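Local structure of transcriptional regulator KdgR (Pseudomonas aeruginosa, 5Y6I) at residues Ser96-Leu101 against Val124-Gln129; Leu108-Phe113 against Ala130-Thr135; Leu198-Gly203 against Ala238-Pro243; Gly208-Ser213 against Gly231-Phe236. The protein probably binds DNA as a transcription factor of the IclR family, pairing a helix-turn-helix domain with a C-terminal domain of the GAF clan. All blocks are in the same frame, centred on the assembly; numbering follows the deposited sequence.

Interaction 1. Residues Ser96-Leu101 against Val124-Gln129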
loop_
_atom_site.group_PDB
_atom_site.type_symbol
_atom_site.label_atom_id
_atom_site.label_comp_id
_atom_site.label_asym_id
_atom_site.label_seq_id
_atom_site.Cartn_x
_atom_site.Cartn_y
_atom_site.Cartn_z
ATOM N N SER A 96 11.564 -7.049 0.604
ATOM C CA SER A 96 10.965 -8.269 1.145
ATOM C C SER A 96 11.327 -9.503 0.323
ATOM O O SER A 96 11.320 -10.620 0.854
ATOM C CB SER A 96 9.433 -8.146 1.216
ATOM O OG SER A 96 9.005 -6.827 1.515
ATOM N N ALA A 97 11.611 -9.337 -0.970
ATOM C CA ALA A 97 11.823 -10.494 -1.837
ATOM C C ALA A 97 13.258 -11.005 -1.834
ATOM O O ALA A 97 13.482 -12.178 -2.156
ATOM C CB ALA A 97 11.425 -10.161 -3.272
ATOM N N ALA A 98 14.221 -10.160 -1.458
ATOM C CA ALA A 98 15.623 -10.459 -1.701
ATOM C C ALA A 98 16.057 -11.778 -1.061
ATOM O O ALA A 98 16.768 -12.574 -1.695
ATOM C CB ALA A 98 16.480 -9.296 -1.214
ATOM N N ALA A 99 15.632 -12.042 0.191
ATOM C CA ALA A 99 16.031 -13.302 0.823
ATOM C C ALA A 99 15.316 -14.497 0.216
ATOM O O ALA A 99 15.997 -15.461 -0.175
ATOM C CB ALA A 99 15.831 -13.236 2.342
ATOM N N PRO A 100 13.983 -14.528 0.107
ATOM C CA PRO A 100 13.333 -15.734 -0.432
ATOM C C PRO A 100 13.709 -16.048 -1.885
ATOM O O PRO A 100 13.661 -17.224 -2.280
ATOM C CB PRO A 100 11.841 -15.425 -0.284
ATOM C CG PRO A 100 11.774 -14.402 0.829
ATOM C CD PRO A 100 12.995 -13.560 0.630
ATOM N N LEU A 101 14.075 -15.038 -2.681
ATOM C CA LEU A 101 14.569 -15.298 -4.027
ATOM C C LEU A 101 15.813 -16.175 -3.976
ATOM O O LEU A 101 15.927 -17.177 -4.698
ATOM C CB LEU A 101 14.876 -13.975 -4.738
ATOM C CG LEU A 101 15.298 -14.090 -6.216
ATOM C CD1 LEU A 101 14.120 -14.413 -7.132
ATOM C CD2 LEU A 101 15.998 -12.845 -6.721
ATOM N N VAL A 124 13.656 -6.699 -15.522
ATOM C CA VAL A 124 14.334 -7.543 -14.543
ATOM C C VAL A 124 15.230 -6.663 -13.678
ATOM O O VAL A 124 16.127 -5.984 -14.188
ATOM C CB VAL A 124 15.136 -8.651 -15.236
ATOM C CG1 VAL A 124 15.962 -9.456 -14.216
ATOM C CG2 VAL A 124 14.195 -9.550 -16.059
ATOM N N VAL A 125 14.980 -6.664 -12.369
ATOM C CA VAL A 125 15.672 -5.768 -11.450
ATOM C C VAL A 125 16.536 -6.508 -10.445
ATOM O O VAL A 125 17.204 -5.859 -9.628
ATOM C CB VAL A 125 14.682 -4.847 -10.707
ATOM C CG1 VAL A 125 14.038 -3.868 -11.693
ATOM C CG2 VAL A 125 13.651 -5.669 -9.955
ATOM N N GLN A 126 16.558 -7.838 -10.478
ATOM C CA GLN A 126 17.261 -8.594 -9.450
ATOM C C GLN A 126 17.288 -10.071 -9.844
ATOM O O GLN A 126 16.265 -10.609 -10.281
ATOM C CB GLN A 126 16.569 -8.354 -8.100
ATOM C CG GLN A 126 16.528 -9.480 -7.131
ATOM C CD GLN A 126 16.053 -9.020 -5.745
ATOM O OE1 GLN A 126 15.464 -7.952 -5.597
ATOM N NE2 GLN A 126 16.319 -9.828 -4.734
ATOM N N VAL A 127 18.454 -10.720 -9.696
ATOM C CA VAL A 127 18.699 -12.040 -10.285
ATOM C C VAL A 127 19.544 -12.901 -9.358
ATOM O O VAL A 127 20.630 -12.491 -8.938
ATOM C CB VAL A 127 19.420 -11.929 -11.644
ATOM C CG1 VAL A 127 20.009 -13.284 -12.059
ATOM C CG2 VAL A 127 18.500 -11.412 -12.674
ATOM N N GLU A 128 19.087 -14.120 -9.101
ATOM C CA GLU A 128 19.885 -15.112 -8.387
ATOM C C GLU A 128 20.228 -16.232 -9.361
ATOM O O GLU A 128 19.344 -16.990 -9.775
ATOM C CB GLU A 128 19.141 -15.657 -7.167
ATOM C CG GLU A 128 19.102 -14.733 -5.952
ATOM C CD GLU A 128 20.469 -14.387 -5.395
ATOM O OE1 GLU A 128 21.460 -15.108 -5.656
ATOM O OE2 GLU A 128 20.555 -13.389 -4.670
ATOM N N GLN A 129 21.500 -16.342 -9.720
ATOM C CA GLN A 129 21.887 -17.297 -10.746
ATOM C C GLN A 129 22.090 -18.687 -10.156
ATOM O O GLN A 129 22.319 -18.860 -8.960
ATOM C CB GLN A 129 23.157 -16.846 -11.465
ATOM C CG GLN A 129 23.116 -15.408 -11.959
ATOM C CD GLN A 129 24.291 -15.096 -12.864
ATOM O OE1 GLN A 129 25.286 -15.826 -12.870
ATOM N NE2 GLN A 129 24.187 -14.017 -13.631
#
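Segment 96-101, a piece of helix, sets A98 and L101 against Q126 and E128 of strand 124-128; the two axes approach to 9.4 Å, and their N-to-C directions differ by 17°. This near-parallel course is helix-on-sheet packing in the IclR C-terminal domain, which belongs to the GAF clan: helix 93-108 lies against the five-stranded antiparallel sheet at 121-128, one of its two outermost strands within the chain.

L101 carries the apolar part. Its CG stands anti to the backbone N (chi1 -175°), which sends the branch toward the strand, and one methyl does most of the touching: CD2 lies 3.4 Å from Q126 CG and 3.7 Å from E128 CG. The L101 and Q126 side chains run antiparallel alongside one another, so the CD2 methyl lies against the glutamine methylenes, while the amide travels on toward the helix. The Q126 chain is extended beyond CG (chi2 169°) and brings NE2 alongside A98, 3.6 Å from A98 CB. Nothing polar of the helix segment is hydrogen-bonded to that amide, so the contact is van der Waals in kind. V125 and Q126 together form a classic beta bulge opposite L114.

E128 offers L101 only its aliphatic part. The chain then bends, and the carboxylate forms a salt bridge with R105, further along the same helix. On the helix side, P100 lacks an N-H for the preceding turn, which is kinked there; the next residue resumes the helical pattern, with L101 N bonded to A97 O at 3.0 Å.

Interaction 2. Residues Leu108-Phe113 against Ala130-Thr135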
loop_
_atom_site.group_PDB
_atom_site.type_symbol
_atom_site.label_atom_id
_atom_site.label_comp_id
_atom_site.label_asym_id
_atom_site.label_seq_id
_atom_site.Cartn_x
_atom_site.Cartn_y
_atom_site.Cartn_z
ATOM N N LEU A 108 16.112 -25.084 -5.874
ATOM C CA LEU A 108 16.001 -25.561 -7.242
ATOM C C LEU A 108 17.340 -25.666 -7.944
ATOM O O LEU A 108 17.449 -26.416 -8.923
ATOM C CB LEU A 108 15.098 -24.632 -8.049
ATOM C CG LEU A 108 13.725 -24.415 -7.419
ATOM C CD1 LEU A 108 12.926 -23.405 -8.206
ATOM C CD2 LEU A 108 12.992 -25.750 -7.376
ATOM N N ASN A 109 18.351 -24.953 -7.454
ATOM C CA ASN A 109 19.557 -24.658 -8.219
ATOM C C ASN A 109 19.194 -24.287 -9.654
ATOM O O ASN A 109 19.724 -24.831 -10.621
ATOM C CB ASN A 109 20.547 -25.815 -8.189
ATOM C CG ASN A 109 21.961 -25.379 -8.564
ATOM O OD1 ASN A 109 22.287 -24.187 -8.522
ATOM N ND2 ASN A 109 22.805 -26.340 -8.927
ATOM N N GLU A 110 18.239 -23.371 -9.784
ATOM C CA GLU A 110 17.881 -22.795 -11.067
ATOM C C GLU A 110 17.861 -21.284 -10.918
ATOM O O GLU A 110 17.635 -20.760 -9.824
ATOM C CB GLU A 110 16.518 -23.323 -11.575
ATOM C CG GLU A 110 16.354 -24.837 -11.464
ATOM C CD GLU A 110 16.565 -25.538 -12.809
ATOM O OE1 GLU A 110 17.160 -24.892 -13.702
ATOM O OE2 GLU A 110 16.177 -26.730 -12.967
ATOM N N THR A 111 18.125 -20.579 -12.016
ATOM C CA THR A 111 18.172 -19.123 -11.951
ATOM C C THR A 111 16.768 -18.566 -11.733
ATOM O O THR A 111 15.859 -18.827 -12.529
ATOM C CB THR A 111 18.808 -18.560 -13.223
ATOM O OG1 THR A 111 20.117 -19.116 -13.360
ATOM C CG2 THR A 111 18.947 -17.045 -13.138
ATOM N N CYS A 112 16.588 -17.819 -10.642
ATOM C CA CYS A 112 15.339 -17.123 -10.338
ATOM C C CYS A 112 15.573 -15.623 -10.432
ATOM O O CYS A 112 16.668 -15.141 -10.115
ATOM C CB CYS A 112 14.812 -17.458 -8.939
ATOM S SG CYS A 112 14.792 -19.228 -8.565
ATOM N N PHE A 113 14.554 -14.890 -10.886
ATOM C CA PHE A 113 14.675 -13.443 -11.021
ATOM C C PHE A 113 13.388 -12.740 -10.594
ATOM O O PHE A 113 12.302 -13.333 -10.556
ATOM C CB PHE A 113 15.071 -13.022 -12.454
ATOM C CG PHE A 113 14.130 -13.495 -13.557
ATOM C CD1 PHE A 113 13.193 -12.631 -14.112
ATOM C CD2 PHE A 113 14.266 -14.764 -14.112
ATOM C CE1 PHE A 113 12.362 -13.060 -15.170
ATOM C CE2 PHE A 113 13.450 -15.198 -15.160
ATOM C CZ PHE A 113 12.499 -14.353 -15.688
ATOM N N ALA A 130 21.957 -19.686 -11.017
ATOM C CA ALA A 130 22.346 -21.038 -10.654
ATOM C C ALA A 130 23.839 -21.196 -10.864
ATOM O O ALA A 130 24.395 -20.735 -11.866
ATOM C CB ALA A 130 21.596 -22.072 -11.496
ATOM N N VAL A 131 24.498 -21.844 -9.913
ATOM C CA VAL A 131 25.911 -22.145 -10.062
ATOM C C VAL A 131 25.990 -23.550 -10.639
ATOM O O VAL A 131 25.843 -24.541 -9.930
ATOM C CB VAL A 131 26.673 -22.009 -8.746
ATOM C CG1 VAL A 131 27.004 -20.546 -8.499
ATOM C CG2 VAL A 131 25.842 -22.559 -7.598
ATOM N N ARG A 132 26.154 -23.627 -11.948
ATOM C CA ARG A 132 26.500 -24.869 -12.607
ATOM C C ARG A 132 27.616 -24.551 -13.587
ATOM O O ARG A 132 27.875 -23.381 -13.884
ATOM C CB ARG A 132 25.290 -25.493 -13.317
ATOM C CG ARG A 132 23.988 -25.422 -12.516
ATOM C CD ARG A 132 22.798 -25.926 -13.337
ATOM N NE ARG A 132 22.274 -27.205 -12.852
ATOM C CZ ARG A 132 21.098 -27.353 -12.248
ATOM N NH1 ARG A 132 20.326 -26.309 -12.066
ATOM N NH2 ARG A 132 20.688 -28.542 -11.834
ATOM N N ALA A 133 28.291 -25.607 -14.059
ATOM C CA ALA A 133 29.393 -25.457 -15.005
ATOM C C ALA A 133 29.106 -24.355 -16.015
ATOM O O ALA A 133 29.920 -23.451 -16.228
ATOM C CB ALA A 133 29.647 -26.789 -15.715
ATOM N N VAL A 134 27.924 -24.393 -16.609
ATOM C CA VAL A 134 27.464 -23.347 -17.508
ATOM C C VAL A 134 25.968 -23.200 -17.286
ATOM O O VAL A 134 25.270 -24.202 -17.125
ATOM C CB VAL A 134 27.805 -23.707 -18.966
ATOM C CG1 VAL A 134 27.016 -22.850 -19.901
ATOM C CG2 VAL A 134 29.272 -23.524 -19.220
ATOM N N THR A 135 25.472 -21.964 -17.207
ATOM C CA THR A 135 24.035 -21.775 -16.990
ATOM C C THR A 135 23.527 -20.585 -17.787
ATOM O O THR A 135 24.262 -19.632 -18.054
ATOM C CB THR A 135 23.656 -21.532 -15.520
ATOM O OG1 THR A 135 23.888 -20.160 -15.181
ATOM C CG2 THR A 135 24.481 -22.420 -14.581
#
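T111 and A130 lie closest in backbone, their CA atoms 4.8 Å apart, where the turn from helix 93-108 into strand 111-118 meets the loop that leaves strand 121-128. The contact thus sits at one end of a beta hairpin in the IclR C-terminal domain.

Its hydrogen bond runs from A130 N to T111 OG1, at 3.0 Å and an N-H...O angle of 157°. With chi1 at -58°, OG1 lies beside the backbone N of T111, turned to the loop; the same hydroxyl also bonds V136 O, so two loop residues grip it.

Van der Waals contact centres on A130 CB, which is 3.8 Å from E110 CA and 3.7 Å from N109 OD1. N109 has left the helix with positive phi, and its side chain curls toward the loop.

The placement of the R132 guanidinium is less certain. As modelled, the N109 amide stacks on it (planes 18° apart, ND2 over its centre), but NH1 sits too close to N109 O, so this stack and the long salt bridge from R132 NH1 to E110 OE1, at 3.8 Å, are both doubtful in detail. Within the loop, T135 OG1 makes a weak 3.4 Å hydrogen bond to A130 O.

Interaction 3. Residues Leu198-Gly203 against Ala238-Pro243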
loop_
_atom_site.group_PDB
_atom_site.type_symbol
_atom_site.label_atom_id
_atom_site.label_comp_id
_atom_site.label_asym_id
_atom_site.label_seq_id
_atom_site.Cartn_x
_atom_site.Cartn_y
_atom_site.Cartn_z
ATOM N N LEU A 198 -0.033 -19.024 -11.801
ATOM C CA LEU A 198 1.312 -18.934 -12.365
ATOM C C LEU A 198 1.227 -19.240 -13.854
ATOM O O LEU A 198 0.150 -19.521 -14.393
ATOM C CB LEU A 198 2.315 -19.868 -11.661
ATOM C CG LEU A 198 2.148 -21.386 -11.461
ATOM C CD1 LEU A 198 1.034 -21.715 -10.519
ATOM C CD2 LEU A 198 1.950 -22.147 -12.761
ATOM N N HIS A 199 2.382 -19.212 -14.516
ATOM C CA HIS A 199 2.426 -19.547 -15.933
ATOM C C HIS A 199 3.780 -20.124 -16.312
ATOM O O HIS A 199 4.823 -19.610 -15.902
ATOM C CB HIS A 199 2.145 -18.333 -16.814
ATOM C CG HIS A 199 1.853 -18.698 -18.227
ATOM N ND1 HIS A 199 0.748 -19.442 -18.578
ATOM C CD2 HIS A 199 2.553 -18.489 -19.368
ATOM C CE1 HIS A 199 0.765 -19.648 -19.885
ATOM N NE2 HIS A 199 1.853 -19.086 -20.386
ATOM N N ALA A 200 3.743 -21.181 -17.124
ATOM C CA ALA A 200 4.918 -21.827 -17.687
ATOM C C ALA A 200 5.034 -21.523 -19.179
ATOM O O ALA A 200 4.028 -21.371 -19.876
ATOM C CB ALA A 200 4.852 -23.343 -17.483
ATOM N N ILE A 201 6.275 -21.424 -19.663
ATOM C CA ILE A 201 6.555 -21.266 -21.088
ATOM C C ILE A 201 7.705 -22.185 -21.477
ATOM O O ILE A 201 8.709 -22.295 -20.762
ATOM C CB ILE A 201 6.896 -19.812 -21.490
ATOM C CG1 ILE A 201 8.279 -19.397 -20.953
ATOM C CG2 ILE A 201 5.778 -18.865 -21.072
ATOM C CD1 ILE A 201 8.942 -18.251 -21.709
ATOM N N HIS A 202 7.562 -22.831 -22.626
ATOM C CA HIS A 202 8.558 -23.758 -23.143
ATOM C C HIS A 202 9.239 -23.068 -24.326
ATOM O O HIS A 202 8.812 -23.201 -25.474
ATOM C CB HIS A 202 7.896 -25.084 -23.524
ATOM C CG HIS A 202 6.912 -25.571 -22.502
ATOM N ND1 HIS A 202 7.126 -25.444 -21.146
ATOM C CD2 HIS A 202 5.688 -26.138 -22.637
ATOM C CE1 HIS A 202 6.090 -25.936 -20.490
ATOM N NE2 HIS A 202 5.200 -26.358 -21.370
ATOM N N GLY A 203 10.288 -22.299 -24.033
ATOM C CA GLY A 203 11.085 -21.689 -25.080
ATOM C C GLY A 203 10.447 -20.542 -25.826
ATOM O O GLY A 203 11.045 -20.049 -26.787
ATOM N N ALA A 238 9.655 -27.202 -16.769
ATOM C CA ALA A 238 8.815 -26.078 -16.350
ATOM C C ALA A 238 7.341 -26.458 -16.471
ATOM O O ALA A 238 6.600 -25.963 -17.321
ATOM C CB ALA A 238 9.135 -24.835 -17.166
ATOM N N GLU A 239 6.920 -27.362 -15.591
ATOM C CA GLU A 239 5.546 -27.838 -15.563
ATOM C C GLU A 239 4.771 -27.112 -14.471
ATOM O O GLU A 239 5.240 -27.012 -13.332
ATOM C CB GLU A 239 5.494 -29.352 -15.359
ATOM C CG GLU A 239 5.427 -30.105 -16.676
ATOM C CD GLU A 239 5.359 -31.604 -16.503
ATOM O OE1 GLU A 239 6.352 -32.293 -16.827
ATOM O OE2 GLU A 239 4.305 -32.095 -16.051
ATOM N N GLU A 240 3.583 -26.613 -14.827
ATOM C CA GLU A 240 2.780 -25.774 -13.940
ATOM C C GLU A 240 2.383 -26.476 -12.647
ATOM O O GLU A 240 1.851 -25.816 -11.748
ATOM C CB GLU A 240 1.517 -25.279 -14.671
ATOM C CG GLU A 240 1.792 -24.257 -15.777
ATOM C CD GLU A 240 0.540 -23.783 -16.503
ATOM O OE1 GLU A 240 0.666 -22.911 -17.393
ATOM O OE2 GLU A 240 -0.566 -24.279 -16.198
ATOM N N GLN A 241 2.634 -27.784 -12.520
ATOM C CA GLN A 241 2.330 -28.481 -11.278
ATOM C C GLN A 241 3.458 -29.433 -10.875
ATOM O O GLN A 241 3.206 -30.499 -10.306
ATOM C CB GLN A 241 1.005 -29.233 -11.395
ATOM C CG GLN A 241 0.356 -29.551 -10.062
ATOM C CD GLN A 241 -1.055 -30.066 -10.227
ATOM O OE1 GLN A 241 -1.274 -31.235 -10.564
ATOM N NE2 GLN A 241 -2.026 -29.193 -9.991
ATOM N N GLY A 242 4.705 -29.063 -11.152
ATOM C CA GLY A 242 5.832 -29.874 -10.767
ATOM C C GLY A 242 6.588 -29.217 -9.640
ATOM O O GLY A 242 6.721 -27.995 -9.613
ATOM N N PRO A 243 7.125 -30.027 -8.692
ATOM C CA PRO A 243 7.725 -29.480 -7.465
ATOM C C PRO A 243 8.437 -28.128 -7.557
ATOM O O PRO A 243 8.592 -27.470 -6.524
ATOM C CB PRO A 243 8.677 -30.600 -7.051
ATOM C CG PRO A 243 7.920 -31.841 -7.433
ATOM C CD PRO A 243 7.110 -31.500 -8.666
#
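A200 and E240 mark the close-packed part of this contact, with their CA atoms 5.8 Å apart. A200 points at the loop, and its CB meets E240 CG at 3.6 Å while also lying against A238 O. On the strand's earlier side, the L198 branch crosses the E240 chain, with CD2 3.7 Å from E240 CG. The glutamate is extended beyond CG (chi2 179°), so its methylenes lie against A200 and L198 while the carboxylate is carried past them. OE1 comes within 3.7 Å of H199 ND1, oblique to that ring and with the two planes 55° apart; its salt bridge is made to R196.

Toward H202, whose side chain is exposed, the contact thins to a ring edge and a carbonyl, CE1 lying 3.2 Å from A238 O near the ring plane. A238 CB comes no closer than 4.4 Å to I201 O. Within the loop, G242 N is bonded to E239 O at 3.0 Å. Between the two segments the contact is packing, and the E240-R196 salt bridge adds a polar tie to the end of helix 183-196. The arrangement is a strand-to-helix connection, leading to helix 244-258, beside edge strand 199-202 of the antiparallel sheet in this GAF-clan domain.

Interaction 4. Residues Gly208-Ser213 against Gly231-Phe236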
loop_
_atom_site.group_PDB
_atom_site.type_symbol
_atom_site.label_atom_id
_atom_site.label_comp_id
_atom_site.label_asym_id
_atom_site.label_seq_id
_atom_site.Cartn_x
_atom_site.Cartn_y
_atom_site.Cartn_z
ATOM N N GLY A 208 14.300 -23.936 -26.172
ATOM C CA GLY A 208 15.281 -24.585 -25.338
ATOM C C GLY A 208 15.482 -23.959 -23.976
ATOM O O GLY A 208 16.239 -24.513 -23.177
ATOM N N VAL A 209 14.855 -22.824 -23.666
ATOM C CA VAL A 209 14.871 -22.325 -22.291
ATOM C C VAL A 209 13.438 -22.270 -21.794
ATOM O O VAL A 209 12.554 -21.718 -22.461
ATOM C CB VAL A 209 15.594 -20.966 -22.130
ATOM C CG1 VAL A 209 16.910 -20.964 -22.820
ATOM C CG2 VAL A 209 14.794 -19.808 -22.536
ATOM N N GLU A 210 13.203 -22.905 -20.656
ATOM C CA GLU A 210 11.883 -22.981 -20.057
ATOM C C GLU A 210 11.834 -22.089 -18.823
ATOM O O GLU A 210 12.754 -22.108 -17.995
ATOM C CB GLU A 210 11.533 -24.429 -19.710
ATOM C CG GLU A 210 10.983 -25.242 -20.881
ATOM C CD GLU A 210 11.957 -25.381 -22.032
ATOM O OE1 GLU A 210 13.168 -25.182 -21.806
ATOM O OE2 GLU A 210 11.520 -25.698 -23.167
ATOM N N ALA A 211 10.771 -21.298 -18.711
ATOM C CA ALA A 211 10.589 -20.402 -17.584
ATOM C C ALA A 211 9.306 -20.746 -16.842
ATOM O O ALA A 211 8.461 -21.511 -17.312
ATOM C CB ALA A 211 10.568 -18.934 -18.032
ATOM N N LEU A 212 9.189 -20.174 -15.653
ATOM C CA LEU A 212 8.023 -20.345 -14.805
ATOM C C LEU A 212 7.882 -19.051 -14.027
ATOM O O LEU A 212 8.887 -18.489 -13.585
ATOM C CB LEU A 212 8.187 -21.535 -13.866
ATOM C CG LEU A 212 6.949 -22.097 -13.181
ATOM C CD1 LEU A 212 6.163 -22.938 -14.173
ATOM C CD2 LEU A 212 7.338 -22.917 -11.955
ATOM N N SER A 213 6.644 -18.574 -13.885
ATOM C CA SER A 213 6.392 -17.231 -13.382
ATOM C C SER A 213 5.146 -17.196 -12.517
ATOM O O SER A 213 4.113 -17.769 -12.881
ATOM C CB SER A 213 6.203 -16.246 -14.527
ATOM O OG SER A 213 7.310 -16.278 -15.393
ATOM N N GLY A 231 15.563 -21.934 -16.999
ATOM C CA GLY A 231 16.549 -22.959 -17.242
ATOM C C GLY A 231 16.204 -23.831 -18.434
ATOM O O GLY A 231 15.042 -24.120 -18.706
ATOM N N PRO A 232 17.222 -24.296 -19.159
ATOM C CA PRO A 232 16.968 -25.111 -20.358
ATOM C C PRO A 232 16.246 -26.424 -20.057
ATOM O O PRO A 232 16.283 -26.945 -18.941
ATOM C CB PRO A 232 18.380 -25.375 -20.914
ATOM C CG PRO A 232 19.229 -24.296 -20.348
ATOM C CD PRO A 232 18.660 -24.050 -18.965
ATOM N N ALA A 233 15.638 -26.987 -21.117
ATOM C CA ALA A 233 14.656 -28.071 -20.998
ATOM C C ALA A 233 15.213 -29.312 -20.309
ATOM O O ALA A 233 14.485 -29.982 -19.564
ATOM C CB ALA A 233 14.122 -28.450 -22.384
ATOM N N SER A 234 16.477 -29.650 -20.587
ATOM C CA SER A 234 17.194 -30.776 -19.997
ATOM C C SER A 234 17.043 -30.860 -18.482
ATOM O O SER A 234 16.347 -31.753 -17.986
ATOM C CB SER A 234 18.674 -30.739 -20.417
ATOM O OG SER A 234 19.267 -29.449 -20.363
ATOM N N ILE A 235 17.665 -29.952 -17.729
ATOM C CA ILE A 235 17.600 -30.098 -16.277
ATOM C C ILE A 235 16.234 -29.681 -15.743
ATOM O O ILE A 235 15.677 -30.354 -14.870
ATOM C CB ILE A 235 18.737 -29.324 -15.580
ATOM C CG1 ILE A 235 18.873 -29.777 -14.119
ATOM C CG2 ILE A 235 18.517 -27.809 -15.647
ATOM C CD1 ILE A 235 19.499 -31.152 -13.946
ATOM N N PHE A 236 15.666 -28.589 -16.261
ATOM C CA PHE A 236 14.488 -27.952 -15.679
ATOM C C PHE A 236 13.249 -28.275 -16.504
ATOM O O PHE A 236 13.142 -27.865 -17.667
ATOM C CB PHE A 236 14.671 -26.435 -15.579
ATOM C CG PHE A 236 13.493 -25.713 -14.942
ATOM C CD1 PHE A 236 13.158 -24.428 -15.340
ATOM C CD2 PHE A 236 12.729 -26.316 -13.949
ATOM C CE1 PHE A 236 12.078 -23.757 -14.773
ATOM C CE2 PHE A 236 11.652 -25.648 -13.381
ATOM C CZ PHE A 236 11.327 -24.368 -13.795
#
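E210 bends at chi2 (62°), which swings its carboxylate across to A233, while F236, with CG anti to its backbone N (chi1 -178°), reaches back to strand 209-217 with its ring. Both side chains flank the open end of an antiparallel beta hairpin, strands 209-217 and 223-232, within the sheet of the IclR C-terminal domain.

The backbone evidence is a reciprocal pair. E210 N bonds G231 O at 2.9 Å, with an N-H...O angle of 159°, and G231 N returns a bond of 3.0 Å to E210 O, so E210 and G231 form a hydrogen-bonded antiparallel pair. V209 and P232 follow as a non-hydrogen-bonded pair, their CA atoms only 4.0 Å apart. After P232 the backbone leaves the strand, yet G208 O still receives A233 N at 3.3 Å and a CA-H...O contact from P232 CA at 3.0 Å.

On the face bearing E210, carboxylate oxygen OE1 lies 3.5 Å from A233 CB; it is also close to A233 N, but at an angle too poor for a hydrogen bond. L212 packs on A245 and L248 of helix 244-258, and F236 on A244, so this helix lies against the face that also bears E210. The F236 ring presents its edge to the strand: CD1 is 3.5 Å from E210 O, and CZ is 4.2 Å from L212 CB.

In the fold
All four contacts belong to one antiparallel sheet and its surroundings. Interaction 1 lays a helix on outer strand 121-128 and interaction 2 takes up the loop beyond; they touch through a probable hydrogen bond from E128 N to C112 O. Interaction 3 lies at the other border, and the pairing of strand 199-202 with 209-217 links it to interaction 4, their centres 9 Å apart. Interactions 2 and 4 meet where E110 packs on F236. Interaction 3 is the most buried and relies on packing; the other three are partly buried. Backbone bonds dominate only in interaction 4, which joins adjacent strands, whereas interaction 2 uses a threonine hydroxyl and interaction 1 apolar side-chain parts.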